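Local coordinates for terminal oxygenase component of carbazole (Janthinobacterium sp., PDB 7BUG), which catalyses the angular dioxygenation of carbazole at C-9a and C-1, using a Rieske iron-sulfur cluster and a mononuclear iron, at residues A[338-341]-A[342-346]; A[13-16]-A[17-21]; A[360-363]-A[364-368]. All blocks are in the same frame, centred on the assembly; numbering follows the deposited sequence.

Contact 1 of 3, residues A[338-341]-A[342-346]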
ATOM      1  N   GLU A 338      12.758 -12.247  -8.257  1.00 14.17           N
ATOM      2  CA  GLU A 338      12.146 -10.924  -8.069  1.00 14.01           C
ATOM      3  C   GLU A 338      11.546 -10.480  -9.415  1.00 12.87           C
ATOM      4  O   GLU A 338      10.475  -9.856  -9.405  1.00 13.49           O
ATOM      5  CB  GLU A 338      13.163  -9.927  -7.503  1.00 17.42           C
ATOM      6  CG  GLU A 338      13.589 -10.220  -6.059  1.00 20.77           C
ATOM      7  CD  GLU A 338      14.741  -9.344  -5.564  1.00 27.10           C
ATOM      8  OE1 GLU A 338      15.506  -8.833  -6.408  1.00 30.80           O
ATOM      9  OE2 GLU A 338      14.880  -9.176  -4.361  1.00 33.56           O
ATOM     10  N   ALA A 339      12.200 -10.793 -10.519  1.00 13.90           N
ATOM     11  CA  ALA A 339      11.744 -10.356 -11.851  1.00 14.31           C
ATOM     12  C   ALA A 339      10.454 -11.077 -12.276  1.00 14.33           C
ATOM     13  O   ALA A 339       9.759 -10.570 -13.192  1.00 14.68           O
ATOM     14  CB  ALA A 339      12.820 -10.538 -12.890  1.00 14.35           C
ATOM     15  N   MET A 340      10.142 -12.242 -11.680  1.00 14.08           N
ATOM     16  CA  MET A 340       8.943 -13.008 -12.061  1.00 13.94           C
ATOM     17  C   MET A 340       7.712 -12.541 -11.246  1.00 12.15           C
ATOM     18  O   MET A 340       6.587 -12.942 -11.558  1.00 12.22           O
ATOM     19  CB  MET A 340       9.146 -14.512 -11.874  1.00 15.64           C
ATOM     20  CG  MET A 340       9.825 -15.128 -13.088  1.00 18.75           C
ATOM     21  SD  MET A 340       9.828 -16.962 -13.090  1.00 23.31           S
ATOM     22  CE  MET A 340      10.971 -16.975 -11.694  1.00 15.55           C
ATOM     23  N   VAL A 341       7.940 -11.755 -10.223  1.00 12.10           N
ATOM     24  CA  VAL A 341       6.830 -11.400  -9.283  1.00 12.38           C
ATOM     25  C   VAL A 341       5.656 -10.755 -10.021  1.00 13.09           C
ATOM     26  O   VAL A 341       4.523 -11.185  -9.804  1.00 13.84           O
ATOM     27  CB  VAL A 341       7.342 -10.508  -8.132  1.00 12.17           C
ATOM     28  CG1 VAL A 341       6.191  -9.874  -7.398  1.00 12.58           C
ATOM     29  CG2 VAL A 341       8.281 -11.293  -7.196  1.00 13.42           C
ATOM     30  N   ASP A 342       5.873  -9.728 -10.852  1.00 13.56           N
ATOM     31  CA  ASP A 342       4.738  -8.952 -11.409  1.00 13.95           C
ATOM     32  C   ASP A 342       3.842  -9.884 -12.235  1.00 13.88           C
ATOM     33  O   ASP A 342       2.636  -9.774 -12.184  1.00 15.69           O
ATOM     34  CB  ASP A 342       5.235  -7.765 -12.251  1.00 14.87           C
ATOM     35  CG  ASP A 342       5.990  -6.756 -11.403  1.00 18.35           C
ATOM     36  OD1 ASP A 342       5.645  -6.606 -10.202  1.00 18.36           O
ATOM     37  OD2 ASP A 342       6.903  -6.141 -11.903  1.00 20.94           O
ATOM     38  N   PHE A 343       4.424 -10.765 -13.035  1.00 12.28           N
ATOM     39  CA  PHE A 343       3.635 -11.551 -14.002  1.00 13.57           C
ATOM     40  C   PHE A 343       2.742 -12.529 -13.259  1.00 13.36           C
ATOM     41  O   PHE A 343       1.645 -12.854 -13.793  1.00 12.85           O
ATOM     42  CB  PHE A 343       4.546 -12.286 -14.960  1.00 14.68           C
ATOM     43  CG  PHE A 343       3.889 -12.987 -16.128  1.00 15.50           C
ATOM     44  CD1 PHE A 343       3.090 -12.289 -17.015  1.00 16.57           C
ATOM     45  CD2 PHE A 343       4.146 -14.319 -16.382  1.00 17.54           C
ATOM     46  CE1 PHE A 343       2.592 -12.908 -18.158  1.00 18.77           C
ATOM     47  CE2 PHE A 343       3.653 -14.935 -17.526  1.00 17.49           C
ATOM     48  CZ  PHE A 343       2.816 -14.240 -18.370  1.00 18.37           C
ATOM     49  N   TYR A 344       3.211 -13.009 -12.089  1.00 14.01           N
ATOM     50  CA  TYR A 344       2.475 -14.054 -11.331  1.00 14.71           C
ATOM     51  C   TYR A 344       1.669 -13.429 -10.185  1.00 17.66           C
ATOM     52  O   TYR A 344       0.829 -14.143  -9.636  1.00 16.31           O
ATOM     53  CB  TYR A 344       3.461 -15.135 -10.898  1.00 15.00           C
ATOM     54  CG  TYR A 344       3.914 -15.978 -12.059  1.00 14.34           C
ATOM     55  CD1 TYR A 344       3.170 -17.076 -12.478  1.00 13.19           C
ATOM     56  CD2 TYR A 344       5.111 -15.710 -12.713  1.00 14.27           C
ATOM     57  CE1 TYR A 344       3.547 -17.845 -13.564  1.00 12.83           C
ATOM     58  CE2 TYR A 344       5.525 -16.492 -13.777  1.00 14.46           C
ATOM     59  CZ  TYR A 344       4.739 -17.543 -14.215  1.00 14.70           C
ATOM     60  OH  TYR A 344       5.205 -18.269 -15.281  1.00 17.76           O
ATOM     61  N   ALA A 345       1.801 -12.123  -9.966  1.00 20.12           N
ATOM     62  CA  ALA A 345       1.265 -11.437  -8.755  1.00 22.26           C
ATOM     63  C   ALA A 345      -0.261 -11.473  -8.717  1.00 22.09           C
ATOM     64  O   ALA A 345      -0.799 -11.529  -7.600  1.00 29.50           O
ATOM     65  CB  ALA A 345       1.739 -10.003  -8.702  1.00 25.69           C
ATOM     66  N   ASP A 346      -0.930 -11.440  -9.857  1.00 22.36           N
ATOM     67  CA  ASP A 346      -2.408 -11.413  -9.962  1.00 24.37           C
ATOM     68  C   ASP A 346      -2.901 -12.820 -10.282  1.00 20.69           C
ATOM     69  O   ASP A 346      -4.101 -12.959 -10.642  1.00 20.95           O
ATOM     70  CB  ASP A 346      -2.868 -10.439 -11.052  1.00 28.70           C
ATOM     71  CG  ASP A 346      -2.127 -10.643 -12.375  1.00 35.62           C
ATOM     72  OD1 ASP A 346      -1.261 -11.555 -12.447  1.00 31.65           O
ATOM     73  OD2 ASP A 346      -2.385  -9.872 -13.329  1.00 46.26           O
TER
HETATM   74  O   HOH W   1       8.569  -8.536 -11.042  1.00 14.85           O
HETATM   75  O   HOH W   2       7.171 -10.321 -14.013  1.00 14.03           O
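At the kinked C-terminal end of helix 331-344, Met340 lies beside Tyr344, one turn further on. Two waters stand where direct helical bonds would be. Water 1 donates to Glu338 O (2.8 Å) and accepts from Asp342 N (3.0 Å); water 2 bridges Ala339 O (2.7 Å) and Phe343 N (2.9 Å) in the same way. Beyond the kink, Tyr344 N divides its hydrogen between two carbonyls, with weak bonds to Met340 O (3.4 Å) and Val341 O (3.2 Å, N-H...O angle 131°). The phenol ring turns its edge to Met340 O, which lies in the ring plane 3.3 Å from Tyr344 CD2. CG of Tyr344 stands anti to its own carbonyl carbon (chi1 -72°), directing the ring back along the helix beside the methionine. Met340 SD completes a Met-aromatic contact, 5.5 Å from the Tyr344 ring centroid and oblique to it. The tyrosine hydroxyl hydrogen-bonds Glu353 of the same chain and Arg72 of a second subunit, where Met340 also packs on Tyr92. Water thus satisfies amides the kink has parted from their carbonyls, while the two bonds of the hydroxyl would limit the ring's movement and tie the helix end to the subunit interface.

Contact 2 of 3, residues A[13-16]-A[17-21]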
ATOM      1  N   LYS A  13      -5.660 -26.991 -15.139  1.00 21.76           N
ATOM      2  CA  LYS A  13      -6.110 -28.307 -14.662  1.00 20.91           C
ATOM      3  C   LYS A  13      -4.988 -29.335 -14.606  1.00 19.60           C
ATOM      4  O   LYS A  13      -5.222 -30.342 -13.998  1.00 24.12           O
ATOM      5  CB  LYS A  13      -7.335 -28.698 -15.500  1.00 24.38           C
ATOM      6  CG  LYS A  13      -8.545 -27.851 -15.140  1.00 27.17           C
ATOM      7  CD  LYS A  13      -9.888 -28.417 -15.579  1.00 31.14           C
ATOM      8  CE  LYS A  13      -9.950 -28.518 -17.081  1.00 30.88           C
ATOM      9  NZ  LYS A  13      -9.588 -27.230 -17.715  1.00 34.72           N
ATOM     10  N   GLY A  14      -3.837 -29.090 -15.220  1.00 20.36           N
ATOM     11  CA  GLY A  14      -2.649 -29.951 -15.061  1.00 19.48           C
ATOM     12  C   GLY A  14      -2.095 -29.960 -13.629  1.00 19.82           C
ATOM     13  O   GLY A  14      -1.363 -30.940 -13.286  1.00 19.56           O
ATOM     14  N   TRP A  15      -2.373 -28.914 -12.830  1.00 17.72           N
ATOM     15  CA  TRP A  15      -1.635 -28.646 -11.568  1.00 16.32           C
ATOM     16  C   TRP A  15      -2.345 -27.564 -10.744  1.00 15.95           C
ATOM     17  O   TRP A  15      -1.684 -26.652 -10.159  1.00 14.90           O
ATOM     18  CB  TRP A  15      -0.169 -28.328 -11.885  1.00 16.34           C
ATOM     19  CG  TRP A  15       0.010 -27.304 -12.958  1.00 17.23           C
ATOM     20  CD1 TRP A  15      -0.070 -25.951 -12.832  1.00 17.97           C
ATOM     21  CD2 TRP A  15       0.455 -27.540 -14.303  1.00 21.08           C
ATOM     22  NE1 TRP A  15       0.219 -25.327 -14.013  1.00 22.08           N
ATOM     23  CE2 TRP A  15       0.540 -26.278 -14.940  1.00 22.48           C
ATOM     24  CE3 TRP A  15       0.788 -28.680 -15.029  1.00 20.97           C
ATOM     25  CZ2 TRP A  15       0.933 -26.121 -16.264  1.00 24.94           C
ATOM     26  CZ3 TRP A  15       1.133 -28.522 -16.350  1.00 24.05           C
ATOM     27  CH2 TRP A  15       1.240 -27.269 -16.947  1.00 23.93           C
ATOM     28  N   ALA A  16      -3.661 -27.641 -10.621  1.00 16.66           N
ATOM     29  CA  ALA A  16      -4.478 -26.603  -9.975  1.00 14.68           C
ATOM     30  C   ALA A  16      -4.158 -26.512  -8.480  1.00 15.22           C
ATOM     31  O   ALA A  16      -4.094 -25.395  -7.965  1.00 15.55           O
ATOM     32  CB  ALA A  16      -5.951 -26.847 -10.179  1.00 16.43           C
ATOM     33  N   PRO A  17      -3.921 -27.614  -7.735  1.00 15.04           N
ATOM     34  CA  PRO A  17      -3.627 -27.487  -6.297  1.00 15.05           C
ATOM     35  C   PRO A  17      -2.331 -26.694  -6.065  1.00 13.59           C
ATOM     36  O   PRO A  17      -2.276 -25.895  -5.157  1.00 13.84           O
ATOM     37  CB  PRO A  17      -3.502 -28.929  -5.807  1.00 16.06           C
ATOM     38  CG  PRO A  17      -4.401 -29.706  -6.801  1.00 17.09           C
ATOM     39  CD  PRO A  17      -4.099 -29.030  -8.129  1.00 16.26           C
ATOM     40  N   TYR A  18      -1.362 -26.910  -6.921  1.00 12.76           N
ATOM     41  CA  TYR A  18      -0.062 -26.158  -6.849  1.00 13.22           C
ATOM     42  C   TYR A  18      -0.313 -24.672  -7.048  1.00 14.86           C
ATOM     43  O   TYR A  18       0.278 -23.858  -6.320  1.00 14.80           O
ATOM     44  CB  TYR A  18       0.885 -26.689  -7.898  1.00 13.15           C
ATOM     45  CG  TYR A  18       2.200 -25.958  -7.963  1.00 13.91           C
ATOM     46  CD1 TYR A  18       3.170 -26.146  -7.014  1.00 13.52           C
ATOM     47  CD2 TYR A  18       2.434 -25.058  -8.968  1.00 14.48           C
ATOM     48  CE1 TYR A  18       4.396 -25.488  -7.121  1.00 14.07           C
ATOM     49  CE2 TYR A  18       3.638 -24.406  -9.100  1.00 13.64           C
ATOM     50  CZ  TYR A  18       4.636 -24.636  -8.193  1.00 13.65           C
ATOM     51  OH  TYR A  18       5.891 -24.103  -8.334  1.00 12.69           O
ATOM     52  N   VAL A  19      -1.127 -24.298  -8.048  1.00 14.96           N
ATOM     53  CA  VAL A  19      -1.470 -22.869  -8.287  1.00 15.10           C
ATOM     54  C   VAL A  19      -2.260 -22.313  -7.104  1.00 14.61           C
ATOM     55  O   VAL A  19      -2.107 -21.122  -6.751  1.00 15.07           O
ATOM     56  CB  VAL A  19      -2.210 -22.704  -9.625  1.00 15.26           C
ATOM     57  CG1 VAL A  19      -2.721 -21.298  -9.746  1.00 16.98           C
ATOM     58  CG2 VAL A  19      -1.292 -23.086 -10.752  1.00 18.24           C
ATOM     59  N   ASP A  20      -3.057 -23.132  -6.416  1.00 13.71           N
ATOM     60  CA  ASP A  20      -3.795 -22.640  -5.249  1.00 14.30           C
ATOM     61  C   ASP A  20      -2.851 -22.418  -4.055  1.00 13.88           C
ATOM     62  O   ASP A  20      -3.228 -21.676  -3.095  1.00 14.36           O
ATOM     63  CB  ASP A  20      -4.874 -23.648  -4.858  1.00 15.19           C
ATOM     64  CG  ASP A  20      -5.968 -23.046  -4.036  1.00 17.87           C
ATOM     65  OD1 ASP A  20      -6.289 -21.878  -4.275  1.00 18.06           O
ATOM     66  OD2 ASP A  20      -6.555 -23.814  -3.244  1.00 22.35           O
ATOM     67  N   ALA A  21      -1.694 -23.063  -4.047  1.00 13.98           N
ATOM     68  CA  ALA A  21      -0.833 -23.145  -2.840  1.00 12.30           C
ATOM     69  C   ALA A  21       0.062 -21.903  -2.666  1.00 11.97           C
ATOM     70  O   ALA A  21       1.266 -22.027  -2.436  1.00 11.59           O
ATOM     71  CB  ALA A  21      -0.103 -24.451  -2.794  1.00 12.56           C
TER
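Ala16 O accepts the amide of Asp20 at 2.9 Å, with an N-H...O angle of 146°. One residue earlier, Trp15 O takes Val19 N at 3.2 Å along a straighter path (161°). The same Trp15 carbonyl oxygen also lies against carbon, 3.4 Å from Tyr18 CB and 3.6 Å from Val19 CG2. Trp15 is the N-cap residue of the short helix 16-20, and Pro17 falls in its first turn, where a nitrogen without hydrogen costs no helical bond. The Trp15 side chain takes the position between its backbone N and carbonyl carbon (chi1 49°), which sets the indole at the flank of the helix's N-terminal end. There Val19 CG2 comes in the ring plane to the five-membered edge, 3.7 Å from Trp15 CD1. Elsewhere the indole packs on Val363 and Arg366 of helix 360-372. The Tyr18 ring leaves the helix toward helix 360-372, where its hydroxyl is hydrogen-bonded to Glu176 and to Trp365 NE1 and the tyrosine and tryptophan rings meet nearly at right angles. The Asp20 carboxylate points back to the N-terminal tail of the chain, accepting hydrogen bonds from the backbone nitrogens of Ala2 (at OD2) and Asn3 (at OD1).

Contact 3 of 3, residues A[360-363]-A[364-368]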
ATOM      1  N   GLU A 360       9.601 -29.038 -19.070  1.00 20.11           N
ATOM      2  CA  GLU A 360       9.063 -30.374 -18.688  1.00 19.31           C
ATOM      3  C   GLU A 360       9.446 -30.646 -17.234  1.00 17.12           C
ATOM      4  O   GLU A 360       8.613 -31.195 -16.495  1.00 18.07           O
ATOM      5  CB  GLU A 360       9.578 -31.450 -19.650  1.00 21.06           C
ATOM      6  CG  GLU A 360       9.115 -32.843 -19.326  1.00 25.06           C
ATOM      7  CD  GLU A 360       7.604 -33.038 -19.335  1.00 30.15           C
ATOM      8  OE1 GLU A 360       6.902 -32.261 -20.014  1.00 33.35           O
ATOM      9  OE2 GLU A 360       7.125 -33.991 -18.653  1.00 34.66           O
ATOM     10  N   ALA A 361      10.646 -30.286 -16.805  1.00 16.46           N
ATOM     11  CA  ALA A 361      11.100 -30.491 -15.405  1.00 17.08           C
ATOM     12  C   ALA A 361      10.179 -29.707 -14.450  1.00 16.80           C
ATOM     13  O   ALA A 361       9.660 -30.270 -13.450  1.00 16.80           O
ATOM     14  CB  ALA A 361      12.504 -30.034 -15.215  1.00 19.18           C
ATOM     15  N   ILE A 362       9.883 -28.453 -14.788  1.00 15.82           N
ATOM     16  CA  ILE A 362       9.003 -27.596 -13.958  1.00 16.39           C
ATOM     17  C   ILE A 362       7.589 -28.177 -13.889  1.00 15.69           C
ATOM     18  O   ILE A 362       7.011 -28.211 -12.770  1.00 15.95           O
ATOM     19  CB  ILE A 362       9.017 -26.145 -14.443  1.00 18.34           C
ATOM     20  CG1 ILE A 362      10.416 -25.569 -14.153  1.00 20.98           C
ATOM     21  CG2 ILE A 362       7.878 -25.356 -13.758  1.00 17.87           C
ATOM     22  CD1 ILE A 362      10.729 -24.282 -14.870  1.00 25.45           C
ATOM     23  N   VAL A 363       7.022 -28.599 -15.022  1.00 15.48           N
ATOM     24  CA  VAL A 363       5.651 -29.149 -15.079  1.00 16.26           C
ATOM     25  C   VAL A 363       5.613 -30.464 -14.288  1.00 14.87           C
ATOM     26  O   VAL A 363       4.652 -30.672 -13.576  1.00 16.02           O
ATOM     27  CB  VAL A 363       5.200 -29.300 -16.537  1.00 20.62           C
ATOM     28  CG1 VAL A 363       4.043 -30.254 -16.699  1.00 23.47           C
ATOM     29  CG2 VAL A 363       4.860 -27.917 -17.095  1.00 20.26           C
ATOM     30  N   ALA A 364       6.645 -31.271 -14.334  1.00 16.29           N
ATOM     31  CA  ALA A 364       6.665 -32.529 -13.541  1.00 15.12           C
ATOM     32  C   ALA A 364       6.621 -32.178 -12.055  1.00 16.93           C
ATOM     33  O   ALA A 364       5.883 -32.830 -11.327  1.00 16.38           O
ATOM     34  CB  ALA A 364       7.882 -33.329 -13.882  1.00 17.08           C
ATOM     35  N   TRP A 365       7.397 -31.176 -11.621  1.00 14.08           N
ATOM     36  CA  TRP A 365       7.354 -30.712 -10.217  1.00 14.20           C
ATOM     37  C   TRP A 365       5.945 -30.227  -9.864  1.00 14.03           C
ATOM     38  O   TRP A 365       5.445 -30.548  -8.769  1.00 14.57           O
ATOM     39  CB  TRP A 365       8.419 -29.622  -9.962  1.00 14.72           C
ATOM     40  CG  TRP A 365       8.014 -28.641  -8.906  1.00 13.31           C
ATOM     41  CD1 TRP A 365       7.655 -27.351  -9.117  1.00 13.03           C
ATOM     42  CD2 TRP A 365       7.927 -28.842  -7.482  1.00 13.19           C
ATOM     43  NE1 TRP A 365       7.296 -26.750  -7.965  1.00 12.46           N
ATOM     44  CE2 TRP A 365       7.462 -27.630  -6.943  1.00 12.49           C
ATOM     45  CE3 TRP A 365       8.185 -29.919  -6.622  1.00 13.74           C
ATOM     46  CZ2 TRP A 365       7.293 -27.419  -5.589  1.00 13.74           C
ATOM     47  CZ3 TRP A 365       8.025 -29.705  -5.273  1.00 13.32           C
ATOM     48  CH2 TRP A 365       7.575 -28.493  -4.782  1.00 13.29           C
ATOM     49  N   ARG A 366       5.314 -29.436 -10.728  1.00 13.16           N
ATOM     50  CA  ARG A 366       4.004 -28.824 -10.431  1.00 13.52           C
ATOM     51  C   ARG A 366       2.978 -29.945 -10.221  1.00 12.99           C
ATOM     52  O   ARG A 366       2.117 -29.856  -9.318  1.00 14.02           O
ATOM     53  CB  ARG A 366       3.552 -27.850 -11.501  1.00 14.33           C
ATOM     54  CG  ARG A 366       4.464 -26.641 -11.675  1.00 12.95           C
ATOM     55  CD  ARG A 366       3.810 -25.773 -12.756  1.00 14.66           C
ATOM     56  NE  ARG A 366       4.545 -24.524 -12.934  1.00 13.76           N
ATOM     57  CZ  ARG A 366       4.346 -23.719 -13.976  1.00 14.71           C
ATOM     58  NH1 ARG A 366       3.404 -24.016 -14.869  1.00 15.48           N
ATOM     59  NH2 ARG A 366       5.021 -22.584 -14.027  1.00 14.55           N
ATOM     60  N   LYS A 367       3.099 -30.990 -11.037  1.00 14.19           N
ATOM     61  CA  LYS A 367       2.189 -32.160 -10.928  1.00 16.32           C
ATOM     62  C   LYS A 367       2.504 -32.955  -9.669  1.00 14.28           C
ATOM     63  O   LYS A 367       1.561 -33.363  -8.972  1.00 15.58           O
ATOM     64  CB  LYS A 367       2.366 -32.997 -12.189  1.00 18.96           C
ATOM     65  CG  LYS A 367       1.826 -32.328 -13.437  1.00 25.98           C
ATOM     66  CD  LYS A 367       1.628 -33.316 -14.592  1.00 29.89           C
ATOM     67  CE  LYS A 367       2.620 -33.175 -15.715  1.00 37.27           C
ATOM     68  NZ  LYS A 367       2.005 -32.484 -16.878  1.00 40.98           N
ATOM     69  N   LEU A 368       3.768 -33.218  -9.421  1.00 14.32           N
ATOM     70  CA  LEU A 368       4.174 -33.969  -8.201  1.00 14.73           C
ATOM     71  C   LEU A 368       3.644 -33.210  -6.981  1.00 15.16           C
ATOM     72  O   LEU A 368       3.037 -33.810  -6.058  1.00 14.73           O
ATOM     73  CB  LEU A 368       5.692 -34.076  -8.150  1.00 15.74           C
ATOM     74  CG  LEU A 368       6.111 -34.741  -6.851  1.00 17.71           C
ATOM     75  CD1 LEU A 368       6.500 -36.174  -7.087  1.00 18.41           C
ATOM     76  CD2 LEU A 368       7.186 -33.973  -6.138  1.00 18.81           C
TER
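Ile362 and Arg366 form the close-packed side of this helix, their side chains running next to each other in the same direction. Arg366 CG sits 3.2 Å from Ile362 O, and the extended chain beyond it (chi2 -178°, chi3 175°) carries Arg366 NE past Ile362 CG2 at 3.5 Å. The methyl meets the guanidinium obliquely. Arg366 NH2 and NH1 form salt bridges with Glu176 and Glu353, which would be expected to keep the buried side chain charged and hold its orientation; Arg72 of a second subunit packs on both Arg366 and Ile362. Trp365 leaves the helix with CB 3.4 Å from Ile362 O, the carbonyl oxygen lying near the ring plane at the indole edge. Ala364 CB touches Glu360 O at 3.5 Å. The opposite character appears at Lys367, an exposed residue whose chain bends at chi3 and chi4 and crosses Val363. Its approach of 3.0 Å between Lys367 NZ and Val363 CG1 is too tight to be taken literally, and the placement of that amine is doubtful. Glu360 is not its ion partner here: Glu360 OE2 stays 5.6 Å from Lys367 NZ and forms a salt bridge with Arg210. The backbone is held by four consecutive i to i+4 amide bonds, from Ala364 N to Glu360 O (2.9 Å) through Lys367 N to Val363 O (3.0 Å). The arrangement is that of a regular, largely buried alpha-helix in the ring-hydroxylase catalytic domain, with Ala364 and Leu368 laid on strands 214-217 and 226-229 of its antiparallel sheet.

Overall arrangement
Along the chain the order is contact 2, contact 1, contact 3, on helices 16-20, 331-344 and 360-372. Contacts 2 and 3 have centres about 11 Å apart and touch directly: Gly14 O lies 3.5 Å from Lys367 CG, and Tyr18 CE2 lies 3.5 Å from Arg366 CG. The N-terminal segment thereby covers a helix of the catalytic domain. Contact 1 lies with its centre about 19 Å from that of contact 3 and about 17 Å from that of contact 2. Contacts 1 and 3 share Glu353 and both meet Arg72 of a second subunit, a residue of its iron-sulfur site, so two C-terminal helices line the trimer interface near the iron ligand His183.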